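Local coordinates for protein subdomain of Desmoplakin Carboxy-Terminal domain (DPCT) (Homo sapiens, PDB 1LM5) that forms a plakin-repeat subdomain in the carboxy-terminal region of desmoplakin that binds intermediate filaments, at residues Glu6-Ile11 with Gly191-Glu196; Gly32-Ile37 with Thr167-Lys172; Gln46-Gly51 with Leu119-Leu124; Ile52-Thr57 with Gln69-Gln74; Lys98-Glu103 with Lys145-Gly150. One frame throughout, in Å; residues are numbered along the deposited sequence.

Interaction 1: residues Glu6-Ile11 with Gly191-Glu196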
# COMPACT_ATOMS: atom_id res chain seq x y z
N GLU B 6 -6.34 -12.21 12.18
CA GLU B 6 -5.76 -11.01 12.80
C GLU B 6 -5.77 -9.76 11.93
O GLU B 6 -5.95 -8.65 12.44
CB GLU B 6 -4.34 -11.30 13.26
CG GLU B 6 -4.29 -12.30 14.40
CD GLU B 6 -5.25 -11.94 15.51
OE1 GLU B 6 -5.22 -10.78 15.97
OE2 GLU B 6 -6.03 -12.82 15.93
N GLU B 7 -5.55 -9.92 10.63
CA GLU B 7 -5.58 -8.79 9.71
C GLU B 7 -6.43 -9.15 8.51
O GLU B 7 -6.69 -10.32 8.25
CB GLU B 7 -4.16 -8.41 9.25
CG GLU B 7 -3.38 -9.54 8.59
CD GLU B 7 -2.92 -10.58 9.58
OE1 GLU B 7 -2.41 -10.17 10.65
OE2 GLU B 7 -3.05 -11.79 9.30
N SER B 8 -6.87 -8.13 7.78
CA SER B 8 -7.70 -8.38 6.62
C SER B 8 -8.10 -7.08 5.95
O SER B 8 -7.91 -6.00 6.49
CB SER B 8 -8.96 -9.15 7.04
OG SER B 8 -9.88 -9.25 5.97
N SER B 9 -8.67 -7.21 4.76
CA SER B 9 -9.13 -6.07 3.99
C SER B 9 -10.19 -5.35 4.82
O SER B 9 -10.86 -5.96 5.65
CB SER B 9 -9.78 -6.57 2.71
OG SER B 9 -10.75 -7.55 3.04
N PRO B 10 -10.34 -4.04 4.60
CA PRO B 10 -11.35 -3.32 5.37
C PRO B 10 -12.74 -3.79 4.92
O PRO B 10 -12.93 -4.23 3.78
CB PRO B 10 -11.13 -1.86 4.99
CG PRO B 10 -9.69 -1.81 4.56
CD PRO B 10 -9.54 -3.11 3.79
N ILE B 11 -13.70 -3.70 5.82
CA ILE B 11 -15.07 -4.06 5.47
C ILE B 11 -15.43 -3.05 4.39
O ILE B 11 -15.29 -1.85 4.58
CB ILE B 11 -15.97 -3.91 6.68
CG1 ILE B 11 -15.58 -4.98 7.70
CG2 ILE B 11 -17.43 -4.01 6.27
CD1 ILE B 11 -16.19 -4.79 9.05
N GLY B 191 -14.34 -10.35 -3.90
CA GLY B 191 -13.36 -10.43 -2.85
C GLY B 191 -13.65 -9.35 -1.82
O GLY B 191 -12.92 -9.20 -0.85
N LEU B 192 -14.72 -8.59 -2.04
CA LEU B 192 -15.11 -7.51 -1.14
C LEU B 192 -15.67 -8.03 0.17
O LEU B 192 -16.50 -8.95 0.19
CB LEU B 192 -16.15 -6.61 -1.81
CG LEU B 192 -15.63 -5.73 -2.94
CD1 LEU B 192 -16.80 -5.00 -3.60
CD2 LEU B 192 -14.62 -4.75 -2.38
N ARG B 193 -15.23 -7.43 1.26
CA ARG B 193 -15.67 -7.84 2.58
C ARG B 193 -16.95 -7.14 2.96
O ARG B 193 -17.02 -5.92 2.96
CB ARG B 193 -14.58 -7.55 3.60
CG ARG B 193 -14.80 -8.14 4.95
CD ARG B 193 -13.50 -8.04 5.75
NE ARG B 193 -12.44 -8.79 5.09
CZ ARG B 193 -12.31 -10.11 5.15
NH1 ARG B 193 -13.17 -10.85 5.84
NH2 ARG B 193 -11.33 -10.71 4.48
N LEU B 194 -17.96 -7.94 3.29
CA LEU B 194 -19.27 -7.42 3.65
C LEU B 194 -19.65 -7.78 5.07
O LEU B 194 -19.26 -8.83 5.58
CB LEU B 194 -20.35 -7.99 2.73
CG LEU B 194 -20.10 -8.02 1.22
CD1 LEU B 194 -21.40 -8.43 0.51
CD2 LEU B 194 -19.65 -6.65 0.75
N LEU B 195 -20.43 -6.90 5.68
CA LEU B 195 -20.93 -7.11 7.03
C LEU B 195 -22.43 -7.26 6.87
O LEU B 195 -23.07 -6.41 6.25
CB LEU B 195 -20.66 -5.90 7.90
CG LEU B 195 -19.83 -6.05 9.16
CD1 LEU B 195 -20.01 -4.80 10.02
CD2 LEU B 195 -20.22 -7.31 9.91
N GLU B 196 -23.00 -8.33 7.40
CA GLU B 196 -24.44 -8.52 7.30
C GLU B 196 -25.18 -7.52 8.18
O GLU B 196 -24.70 -7.12 9.23
CB GLU B 196 -24.82 -9.94 7.70
CG GLU B 196 -24.36 -10.98 6.72
CD GLU B 196 -24.80 -12.38 7.10
OE1 GLU B 196 -24.45 -13.33 6.37
OE2 GLU B 196 -25.50 -12.53 8.13
O HOH W 1 -13.13 -5.50 1.25

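Interaction 2: residues Gly32-Ile37 with Thr167-Lys172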
# COMPACT_ATOMS: atom_id res chain seq x y z
N GLY B 32 -31.86 2.13 7.51
CA GLY B 32 -31.96 1.95 8.94
C GLY B 32 -31.50 0.60 9.46
O GLY B 32 -31.92 0.20 10.55
N ILE B 33 -30.66 -0.10 8.71
CA ILE B 33 -30.17 -1.40 9.18
C ILE B 33 -28.77 -1.27 9.78
O ILE B 33 -28.30 -2.17 10.48
CB ILE B 33 -30.20 -2.46 8.06
CG1 ILE B 33 -29.32 -2.04 6.88
CG2 ILE B 33 -31.64 -2.67 7.62
CD1 ILE B 33 -29.24 -3.11 5.79
N VAL B 34 -28.12 -0.14 9.50
CA VAL B 34 -26.81 0.18 10.05
C VAL B 34 -27.01 1.59 10.64
O VAL B 34 -27.48 2.49 9.94
CB VAL B 34 -25.72 0.27 8.96
CG1 VAL B 34 -24.39 0.65 9.59
CG2 VAL B 34 -25.62 -1.06 8.21
N ASP B 35 -26.69 1.78 11.92
CA ASP B 35 -26.86 3.11 12.51
C ASP B 35 -25.80 4.03 11.95
O ASP B 35 -24.71 3.59 11.57
CB ASP B 35 -26.78 3.06 14.03
CG ASP B 35 -25.38 2.76 14.52
OD1 ASP B 35 -25.04 1.57 14.65
OD2 ASP B 35 -24.62 3.72 14.77
N SER B 36 -26.09 5.33 11.89
CA SER B 36 -25.16 6.28 11.31
C SER B 36 -23.78 6.35 11.95
O SER B 36 -22.81 6.66 11.28
CB SER B 36 -25.78 7.68 11.32
OG SER B 36 -25.81 8.19 12.64
N ILE B 37 -23.69 6.09 13.25
CA ILE B 37 -22.39 6.16 13.89
C ILE B 37 -21.53 4.97 13.47
O ILE B 37 -20.36 5.12 13.13
CB ILE B 37 -22.51 6.20 15.42
CG1 ILE B 37 -23.20 7.49 15.84
CG2 ILE B 37 -21.12 6.15 16.06
CD1 ILE B 37 -23.47 7.57 17.34
N THR B 167 -21.85 -1.01 16.28
CA THR B 167 -23.05 -1.73 16.62
C THR B 167 -23.13 -2.70 15.46
O THR B 167 -23.28 -2.28 14.31
CB THR B 167 -24.29 -0.85 16.60
OG1 THR B 167 -24.21 0.10 17.67
CG2 THR B 167 -25.54 -1.70 16.77
N CYS B 168 -22.95 -3.99 15.75
CA CYS B 168 -23.01 -5.02 14.72
C CYS B 168 -24.36 -4.85 14.03
O CYS B 168 -25.40 -4.97 14.67
CB CYS B 168 -22.90 -6.40 15.37
SG CYS B 168 -22.83 -7.77 14.20
N PRO B 169 -24.35 -4.58 12.73
CA PRO B 169 -25.57 -4.38 11.93
C PRO B 169 -26.56 -5.53 11.96
O PRO B 169 -27.74 -5.32 11.71
CB PRO B 169 -25.03 -4.14 10.53
CG PRO B 169 -23.72 -3.48 10.78
CD PRO B 169 -23.16 -4.32 11.90
N LYS B 170 -26.08 -6.73 12.25
CA LYS B 170 -26.99 -7.87 12.30
C LYS B 170 -27.52 -8.10 13.72
O LYS B 170 -28.73 -8.06 13.96
CB LYS B 170 -26.30 -9.13 11.79
CG LYS B 170 -27.24 -10.33 11.71
CD LYS B 170 -26.53 -11.60 11.30
CE LYS B 170 -27.50 -12.77 11.26
NZ LYS B 170 -26.84 -14.01 10.77
N THR B 171 -26.61 -8.32 14.66
CA THR B 171 -27.00 -8.58 16.04
C THR B 171 -27.38 -7.35 16.84
O THR B 171 -28.09 -7.44 17.84
CB THR B 171 -25.86 -9.29 16.80
OG1 THR B 171 -24.75 -8.39 16.93
CG2 THR B 171 -25.43 -10.55 16.04
N LYS B 172 -26.89 -6.19 16.40
CA LYS B 172 -27.15 -4.92 17.05
C LYS B 172 -26.37 -4.80 18.36
O LYS B 172 -26.59 -3.89 19.15
CB LYS B 172 -28.64 -4.72 17.30
CG LYS B 172 -29.49 -4.88 16.05
CD LYS B 172 -28.97 -4.01 14.91
CE LYS B 172 -29.78 -4.22 13.64
NZ LYS B 172 -29.29 -3.38 12.51
O HOH W 2 -31.41 -1.56 12.85
O HOH W 3 -25.38 -0.93 13.19

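Interaction 3: residues Gln46-Gly51 with Leu119-Leu124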
# COMPACT_ATOMS: atom_id res chain seq x y z
N GLN B 46 -12.44 2.98 6.08
CA GLN B 46 -12.07 3.00 4.67
C GLN B 46 -11.28 4.25 4.38
O GLN B 46 -10.21 4.19 3.79
CB GLN B 46 -13.32 2.95 3.80
CG GLN B 46 -14.18 1.75 4.07
CD GLN B 46 -15.37 1.73 3.15
OE1 GLN B 46 -15.68 2.73 2.52
NE2 GLN B 46 -16.05 0.58 3.08
N ALA B 47 -11.82 5.39 4.81
CA ALA B 47 -11.14 6.65 4.56
C ALA B 47 -9.72 6.66 5.09
O ALA B 47 -8.79 7.08 4.40
CB ALA B 47 -11.93 7.80 5.18
N CYS B 48 -9.52 6.20 6.32
CA CYS B 48 -8.17 6.25 6.88
C CYS B 48 -7.23 5.17 6.34
O CYS B 48 -6.06 5.14 6.70
CB CYS B 48 -8.22 6.18 8.40
SG CYS B 48 -8.56 4.56 9.04
N THR B 49 -7.74 4.29 5.48
CA THR B 49 -6.89 3.26 4.90
C THR B 49 -6.70 3.48 3.41
O THR B 49 -6.30 2.57 2.69
CB THR B 49 -7.43 1.82 5.17
OG1 THR B 49 -8.79 1.70 4.73
CG2 THR B 49 -7.33 1.49 6.66
N GLY B 50 -7.00 4.68 2.92
CA GLY B 50 -6.78 4.96 1.51
C GLY B 50 -7.96 5.46 0.71
O GLY B 50 -7.77 6.04 -0.36
N GLY B 51 -9.17 5.25 1.21
CA GLY B 51 -10.32 5.75 0.50
C GLY B 51 -11.61 5.03 0.77
O GLY B 51 -11.62 3.86 1.17
N LEU B 119 -6.17 4.45 14.03
CA LEU B 119 -4.99 3.61 14.16
C LEU B 119 -5.38 2.14 14.12
O LEU B 119 -4.72 1.32 13.49
CB LEU B 119 -4.27 3.92 15.47
CG LEU B 119 -3.72 5.33 15.55
CD1 LEU B 119 -3.15 5.58 16.96
CD2 LEU B 119 -2.64 5.51 14.51
N GLU B 120 -6.46 1.80 14.81
CA GLU B 120 -6.91 0.42 14.84
C GLU B 120 -7.40 -0.05 13.48
O GLU B 120 -7.09 -1.15 13.05
CB GLU B 120 -8.01 0.26 15.87
CG GLU B 120 -7.49 0.58 17.27
CD GLU B 120 -8.59 0.65 18.29
OE1 GLU B 120 -9.77 0.76 17.88
OE2 GLU B 120 -8.27 0.61 19.49
N PHE B 121 -8.16 0.81 12.82
CA PHE B 121 -8.67 0.48 11.50
C PHE B 121 -7.48 0.15 10.60
O PHE B 121 -7.50 -0.83 9.88
CB PHE B 121 -9.41 1.67 10.90
CG PHE B 121 -10.71 1.99 11.57
CD1 PHE B 121 -11.21 3.29 11.54
CD2 PHE B 121 -11.45 1.00 12.20
CE1 PHE B 121 -12.44 3.60 12.12
CE2 PHE B 121 -12.69 1.29 12.79
CZ PHE B 121 -13.18 2.59 12.75
N GLN B 122 -6.46 1.01 10.63
CA GLN B 122 -5.29 0.78 9.79
C GLN B 122 -4.58 -0.48 10.22
O GLN B 122 -4.29 -1.36 9.40
CB GLN B 122 -4.34 1.98 9.88
CG GLN B 122 -4.94 3.28 9.36
CD GLN B 122 -4.04 4.48 9.55
OE1 GLN B 122 -3.03 4.41 10.26
NE2 GLN B 122 -4.41 5.60 8.93
N TYR B 123 -4.30 -0.58 11.51
CA TYR B 123 -3.60 -1.73 12.05
C TYR B 123 -4.24 -3.05 11.62
O TYR B 123 -3.56 -3.94 11.10
CB TYR B 123 -3.57 -1.65 13.57
CG TYR B 123 -2.73 -2.73 14.18
CD1 TYR B 123 -1.35 -2.64 14.19
CD2 TYR B 123 -3.33 -3.87 14.72
CE1 TYR B 123 -0.58 -3.66 14.72
CE2 TYR B 123 -2.56 -4.89 15.25
CZ TYR B 123 -1.19 -4.78 15.24
OH TYR B 123 -0.41 -5.79 15.76
N LEU B 124 -5.54 -3.16 11.85
CA LEU B 124 -6.30 -4.36 11.52
C LEU B 124 -6.34 -4.68 10.04
O LEU B 124 -6.61 -5.81 9.67
CB LEU B 124 -7.73 -4.23 12.03
CG LEU B 124 -7.94 -4.36 13.53
CD1 LEU B 124 -9.38 -3.99 13.88
CD2 LEU B 124 -7.61 -5.79 13.98

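Interaction 4: residues Ile52-Thr57 with Gln69-Gln74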
# COMPACT_ATOMS: atom_id res chain seq x y z
N ILE B 52 -12.71 5.74 0.56
CA ILE B 52 -14.03 5.17 0.72
C ILE B 52 -14.07 4.07 -0.34
O ILE B 52 -13.68 4.29 -1.49
CB ILE B 52 -15.10 6.22 0.46
CG1 ILE B 52 -14.95 7.36 1.47
CG2 ILE B 52 -16.48 5.60 0.56
CD1 ILE B 52 -15.06 6.89 2.93
N ILE B 53 -14.52 2.88 0.04
CA ILE B 53 -14.54 1.79 -0.91
C ILE B 53 -15.82 1.76 -1.71
O ILE B 53 -16.91 1.71 -1.14
CB ILE B 53 -14.34 0.44 -0.19
CG1 ILE B 53 -13.01 0.46 0.55
CG2 ILE B 53 -14.37 -0.72 -1.22
CD1 ILE B 53 -12.76 -0.75 1.44
N HIS B 54 -15.70 1.79 -3.03
CA HIS B 54 -16.91 1.74 -3.85
C HIS B 54 -17.45 0.33 -3.64
O HIS B 54 -16.77 -0.64 -3.89
CB HIS B 54 -16.60 2.00 -5.31
CG HIS B 54 -17.84 2.13 -6.13
ND1 HIS B 54 -18.71 1.08 -6.34
CD2 HIS B 54 -18.40 3.21 -6.73
CE1 HIS B 54 -19.76 1.51 -7.02
NE2 HIS B 54 -19.60 2.80 -7.27
N PRO B 55 -18.70 0.22 -3.20
CA PRO B 55 -19.30 -1.09 -2.95
C PRO B 55 -19.32 -2.11 -4.07
O PRO B 55 -19.35 -3.31 -3.81
CB PRO B 55 -20.70 -0.74 -2.45
CG PRO B 55 -21.00 0.52 -3.15
CD PRO B 55 -19.71 1.29 -3.09
N THR B 56 -19.30 -1.65 -5.32
CA THR B 56 -19.34 -2.60 -6.42
C THR B 56 -17.98 -2.83 -7.06
O THR B 56 -17.60 -3.97 -7.33
CB THR B 56 -20.34 -2.15 -7.51
OG1 THR B 56 -19.78 -1.07 -8.25
CG2 THR B 56 -21.63 -1.68 -6.88
N THR B 57 -17.22 -1.75 -7.27
CA THR B 57 -15.91 -1.84 -7.90
C THR B 57 -14.77 -2.08 -6.93
O THR B 57 -13.73 -2.62 -7.32
CB THR B 57 -15.58 -0.57 -8.71
OG1 THR B 57 -15.38 0.53 -7.81
CG2 THR B 57 -16.71 -0.24 -9.66
N GLN B 69 -20.28 10.16 -6.25
CA GLN B 69 -20.85 8.90 -6.71
C GLN B 69 -22.00 8.37 -5.86
O GLN B 69 -22.51 7.27 -6.12
CB GLN B 69 -19.73 7.87 -6.83
CG GLN B 69 -18.71 8.25 -7.89
CD GLN B 69 -17.58 7.26 -7.98
OE1 GLN B 69 -17.80 6.05 -7.98
NE2 GLN B 69 -16.35 7.76 -8.07
N GLY B 70 -22.40 9.14 -4.86
CA GLY B 70 -23.49 8.72 -4.00
C GLY B 70 -23.09 7.62 -3.04
O GLY B 70 -23.95 7.03 -2.38
N VAL B 71 -21.80 7.34 -2.95
CA VAL B 71 -21.31 6.29 -2.06
C VAL B 71 -21.49 6.74 -0.62
O VAL B 71 -21.69 5.92 0.27
CB VAL B 71 -19.85 5.94 -2.35
CG1 VAL B 71 -19.35 4.93 -1.32
CG2 VAL B 71 -19.74 5.36 -3.76
N ILE B 72 -21.40 8.05 -0.39
CA ILE B 72 -21.60 8.62 0.94
C ILE B 72 -22.28 9.96 0.68
O ILE B 72 -22.11 10.55 -0.40
CB ILE B 72 -20.28 8.90 1.71
CG1 ILE B 72 -19.49 10.02 1.03
CG2 ILE B 72 -19.42 7.62 1.77
CD1 ILE B 72 -18.15 10.31 1.70
N ASP B 73 -23.05 10.45 1.64
CA ASP B 73 -23.72 11.72 1.47
C ASP B 73 -22.82 12.85 1.96
O ASP B 73 -21.79 12.61 2.60
CB ASP B 73 -25.08 11.72 2.17
CG ASP B 73 -24.99 11.63 3.68
OD1 ASP B 73 -25.94 11.10 4.29
OD2 ASP B 73 -23.98 12.09 4.25
N GLN B 74 -23.21 14.09 1.64
CA GLN B 74 -22.44 15.27 2.01
C GLN B 74 -22.10 15.39 3.49
O GLN B 74 -20.95 15.63 3.84
CB GLN B 74 -23.19 16.53 1.58
CG GLN B 74 -23.47 16.65 0.09
CD GLN B 74 -24.80 16.04 -0.31
OE1 GLN B 74 -25.33 16.33 -1.39
NE2 GLN B 74 -25.35 15.18 0.55

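Interaction 5: residues Lys98-Glu103 with Lys145-Gly150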
# COMPACT_ATOMS: atom_id res chain seq x y z
N LYS B 98 3.68 16.34 7.17
CA LYS B 98 2.40 15.82 7.62
C LYS B 98 2.46 14.90 8.84
O LYS B 98 3.37 14.08 8.98
CB LYS B 98 1.72 15.09 6.46
CG LYS B 98 1.46 15.98 5.26
CD LYS B 98 1.41 15.17 3.97
CE LYS B 98 2.77 14.55 3.66
NZ LYS B 98 2.74 13.67 2.45
N MET B 99 1.49 15.06 9.73
CA MET B 99 1.42 14.23 10.93
C MET B 99 0.54 13.02 10.67
O MET B 99 -0.47 13.11 9.98
CB MET B 99 0.79 15.00 12.10
CG MET B 99 1.54 16.21 12.61
SD MET B 99 0.74 16.71 14.15
CE MET B 99 -0.74 17.53 13.53
N SER B 100 0.93 11.88 11.24
CA SER B 100 0.13 10.68 11.12
C SER B 100 -0.97 10.80 12.18
O SER B 100 -0.94 11.72 13.01
CB SER B 100 0.99 9.45 11.41
OG SER B 100 1.50 9.49 12.73
N ALA B 101 -1.94 9.90 12.16
CA ALA B 101 -3.02 9.97 13.14
C ALA B 101 -2.50 10.01 14.58
O ALA B 101 -2.94 10.83 15.39
CB ALA B 101 -3.96 8.79 12.97
N ALA B 102 -1.57 9.11 14.90
CA ALA B 102 -1.01 9.02 16.24
C ALA B 102 -0.43 10.35 16.70
O ALA B 102 -0.67 10.79 17.83
CB ALA B 102 0.06 7.95 16.30
N GLU B 103 0.35 10.98 15.82
CA GLU B 103 0.98 12.25 16.12
C GLU B 103 -0.11 13.31 16.31
O GLU B 103 -0.04 14.11 17.24
CB GLU B 103 1.90 12.66 14.98
CG GLU B 103 2.87 11.56 14.55
CD GLU B 103 3.68 11.91 13.32
OE1 GLU B 103 4.64 12.71 13.44
OE2 GLU B 103 3.36 11.41 12.22
N LYS B 145 9.59 5.37 13.42
CA LYS B 145 9.22 6.72 13.00
C LYS B 145 8.76 7.54 14.20
O LYS B 145 8.63 8.76 14.10
CB LYS B 145 8.11 6.66 11.96
CG LYS B 145 8.42 5.79 10.76
CD LYS B 145 9.32 6.47 9.76
CE LYS B 145 8.59 7.59 9.04
NZ LYS B 145 9.47 8.26 8.05
N GLY B 146 8.50 6.87 15.31
CA GLY B 146 8.05 7.57 16.50
C GLY B 146 6.55 7.86 16.51
O GLY B 146 6.08 8.68 17.29
N PHE B 147 5.80 7.19 15.63
CA PHE B 147 4.36 7.40 15.58
C PHE B 147 3.75 6.94 16.88
O PHE B 147 2.89 7.61 17.45
CB PHE B 147 3.71 6.55 14.47
CG PHE B 147 4.00 7.03 13.08
CD1 PHE B 147 3.41 6.39 12.00
CD2 PHE B 147 4.84 8.11 12.85
CE1 PHE B 147 3.67 6.82 10.71
CE2 PHE B 147 5.11 8.54 11.57
CZ PHE B 147 4.52 7.90 10.49
N ILE B 148 4.19 5.78 17.33
CA ILE B 148 3.70 5.17 18.55
C ILE B 148 4.90 4.60 19.29
O ILE B 148 5.92 4.31 18.68
CB ILE B 148 2.74 4.01 18.23
CG1 ILE B 148 3.49 2.96 17.40
CG2 ILE B 148 1.55 4.51 17.45
CD1 ILE B 148 2.65 1.75 17.01
N ASP B 149 4.77 4.46 20.60
CA ASP B 149 5.84 3.88 21.39
C ASP B 149 5.42 2.44 21.66
O ASP B 149 4.34 2.02 21.25
CB ASP B 149 6.04 4.65 22.70
CG ASP B 149 4.78 4.73 23.55
OD1 ASP B 149 4.80 5.47 24.57
OD2 ASP B 149 3.77 4.07 23.22
N GLY B 150 6.28 1.69 22.33
CA GLY B 150 5.97 0.30 22.61
C GLY B 150 4.62 0.10 23.27
O GLY B 150 3.91 -0.85 22.94

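Interaction 1: residues Glu6-Ile11 with Gly191-Glu196
Ile-11 and Arg-193 bring the two backbones closest, with their CA atoms 4.8 Å apart where strands 11-16 and 193-197 begin to run parallel. Just ahead of this point a water spans the gap, donating to Pro-10 O at 2.8 Å and accepting from Arg-193 N at 2.9 Å. The arginine leaves its strand with CG anti to N (chi1 -170°) and bends at chi3, which carries the guanidinium back to the serines. There NE donates to Ser-9 OG (2.9 Å, N-H...O 161°), and the hydroxyl lies at the edge of the group, close to its plane. Ser-8 sits over one guanidinium face, although the modelled place of its OG is doubtful. NH1 is bonded to Ser-184 OG, so a second partner helps to fix the rotation of the group. Further along, Ile-11 crosses the arginine at about a right angle, and Ile-11 CD1 rests on Leu-195 CG at 3.9 Å. The arrangement is a parallel junction inside a mixed sheet: it joins the hairpin of strands 11-16 and 21-23, near the N-terminus, to that of strands 185-186 and 193-197, near the C-terminus.

Interaction 2: residues Gly32-Ile37 with Thr167-Lys172
Thr-167 opens the second segment beside Asp-35, whose OD1 comes within 3.2 Å of Thr-167 CB, the two side chains lying aslant. The polar ends are engaged elsewhere: Asp-35 OD1 pairs with Thr-38 OG1, and Thr-167 OG1 pairs with Lys-174 NZ. The backbones are linked through a water that donates to Thr-167 O at 2.7 Å and accepts a long bond from Asp-35 N. Next, Cys-168 O receives Lys-172 N, which closes an alpha turn between strands 166-167 and 174-175. Pro-169 then meets the linker before helix 36-47. Its CB is 3.9 Å from Val-34 CG2, and the two side chains lie side by side, pointing the same way; Leu-195 and Ala-197 of strand 193-197 also pack on the proline. Val-34 belongs to a tight helix-to-helix connection, in which Gly-32 forms a Schellman motif after helix 25-30 and Asp-35 is the N-cap of helix 36-47. Lys-172 ends the turn at positive phi. Its chain bends at chi2 (-52°) and folds NZ back to Pro-169 O at 2.6 Å, with the donor tilted 32° from the carbonyl plane. The same NZ donates to Ala-198 O and, at 2.8 Å, to a water that in turn donates to Gly-32 O. Three acceptors thus grip the ammonium. Ile-33 O also lies 2.6 Å from Lys-172 NZ, but at an angle poor for a hydrogen bond.

Interaction 3: residues Gln46-Gly51 with Leu119-Leu124
Cys-48 and Thr-49, in the Schellman turn that ends helix 36-47, pack against Phe-121 and Gln-122 near the end of helix 112-124, joining segments of two plectin repeats. Gly-50 is the C-prime residue of the turn, and Gln-46 O is gripped from opposite faces of its plane by Thr-49 N and Gly-51 N. The cysteine sulfur reaches Phe-121 CB at 3.5 Å. Cys-48 SG stands at the edge of the Phe-121 ring, 82° off the ring normal, which makes this a sulfur-aromatic contact near the ring plane. Having SG between N and the carbonyl carbon (chi1 76°) aims it at this spot. Beside it, Gln-122 NE2 donates to Cys-48 O at 2.8 Å. The bond is somewhat bent (148°), and the donor is tilted from the carbonyl plane. The two glutamines play matching parts in their helix ends. Gln-46 sends OE1 to Ile-53 N and NE2 to Ile-11 O and Ala-12 O, whereas Gln-122 sends OE1 to Val-129 N and NE2 to Ala-86 O as well as to Cys-48 O. Each is a buried amide whose two ends tie a helix terminus to the strand that follows it and to more distant backbone, consistent with a repeated structural unit. Thr-49 turns its methyl to the helix, with CG2 3.8 Å from Gln-122 CA, while OG1 is bonded to Ala-45 O. On the Phe-121 side, Tyr-177 meets the ring edge-to-face.

Interaction 4: residues Ile52-Thr57 with Gln69-Gln74
Val-71 packs against Ile-52, His-54 and Pro-55, chiefly through its two methyls. CG1, anti to N (chi1 175°), lies 3.5 Å from Ile-52 CG2, which is tighter than usual van der Waals contact; the two side chains slide past each other in opposite directions. Pro-55 passes Val-71 in the same antiparallel manner, its CD lying 4.1 Å from both Val-71 CG1 and Val-71 CG2. The second methyl, CG2, approaches His-54 CD2 at 3.9 Å, with the valine and histidine side chains crossing at about a right angle. Gln-69 also meets this imidazole: its OE1 lies 3.2 Å from His-54 CD2, near the ring plane and at the edge, with the ring and amide planes 35° apart. The contact is therefore to a ring carbon, and since the C-H there is slightly positive, a weak electrostatic attraction is plausible. What fixes the ring's rotation is Thr-56 N, which donates in plane to His-54 ND1 (3.0 Å, N-H...N 160°). At the inner end, Ile-52 CG2 turns also to Ile-72 CG2, 3.8 Å away, and these two isoleucines cross at a slant. Ile-52 and Ile-72 continue into an apolar layer formed by Ala-66 of helix 63-68 and Leu-80 of helix 74-88. Helix 36-47 adds Ala-47 against Ile-52 and Leu-43 against Ile-72, so the short strand 52-53 and the linker before helix 74-88 are set among three helices.

Interaction 5: residues Lys98-Glu103 with Lys145-Gly150
Phe-147 reaches into the start of helix 101-106, and its contacts change along the side chain. Its CB lies 4.3 Å from Ala-102 CB, close to where the backbones come nearest. At CG the hydroxyl of Ser-100 takes over, with OG 3.5 Å away and above the ring. Along the CD1 and CE1 flank the serine CB becomes the neighbour: it stands 3.8 Å from the ring centroid and only 11° off the normal, a CH-pi contact over the face. On the other flank, CE2 meets Glu-103 OE2 at 3.4 Å, the carboxylate plane turned just 18° from that of the ring though the approach is oblique. At the tip, CZ still has Ser-100 CB over the same face. Ser-100 and Glu-103 are themselves held together by bonds within their own segment: Glu-103 OE2 accepts from Ser-100 N at 2.7 Å, met from above the carboxylate plane, and from Ser-100 OG, also at 2.7 Å, through its anti lone pair. Two donors on one oxygen would be expected to stabilise the negative charge. Beside the Phe-147 backbone, Ala-102 CB also touches Ile-148 CG2, at 3.9 Å. The carboxylate bond to the N-cap amide is one half of a capping box at the start of helix 101-106. It is set against a compact helix-to-helix linker in which Gly-146 closes helix 139-145 with a Schellman motif and Asp-149 caps helix 150-157.

Overall arrangement
Interaction 1 ties the two ends of the chain together and encloses the other four along the sequence. It touches interaction 2 where Glu-196 O packs on Pro-169 CB at 3.3 Å, and interaction 3 where Ser-8 N meets Leu-124 O at 3.0 Å. The Gln-46 amide connects interactions 3 and 4, while Leu-119 leads from interaction 3 to interaction 5. Interactions 2 and 5 lie on opposite sides of the chain's centre, their own centres about 31 Å apart. Interactions 2, 4 and 5 each use a linker running from a Schellman glycine to an N-cap aspartate three residues on (Gly-32/Asp-35, Gly-70/Asp-73, Gly-146/Asp-149), which fits a repeat architecture.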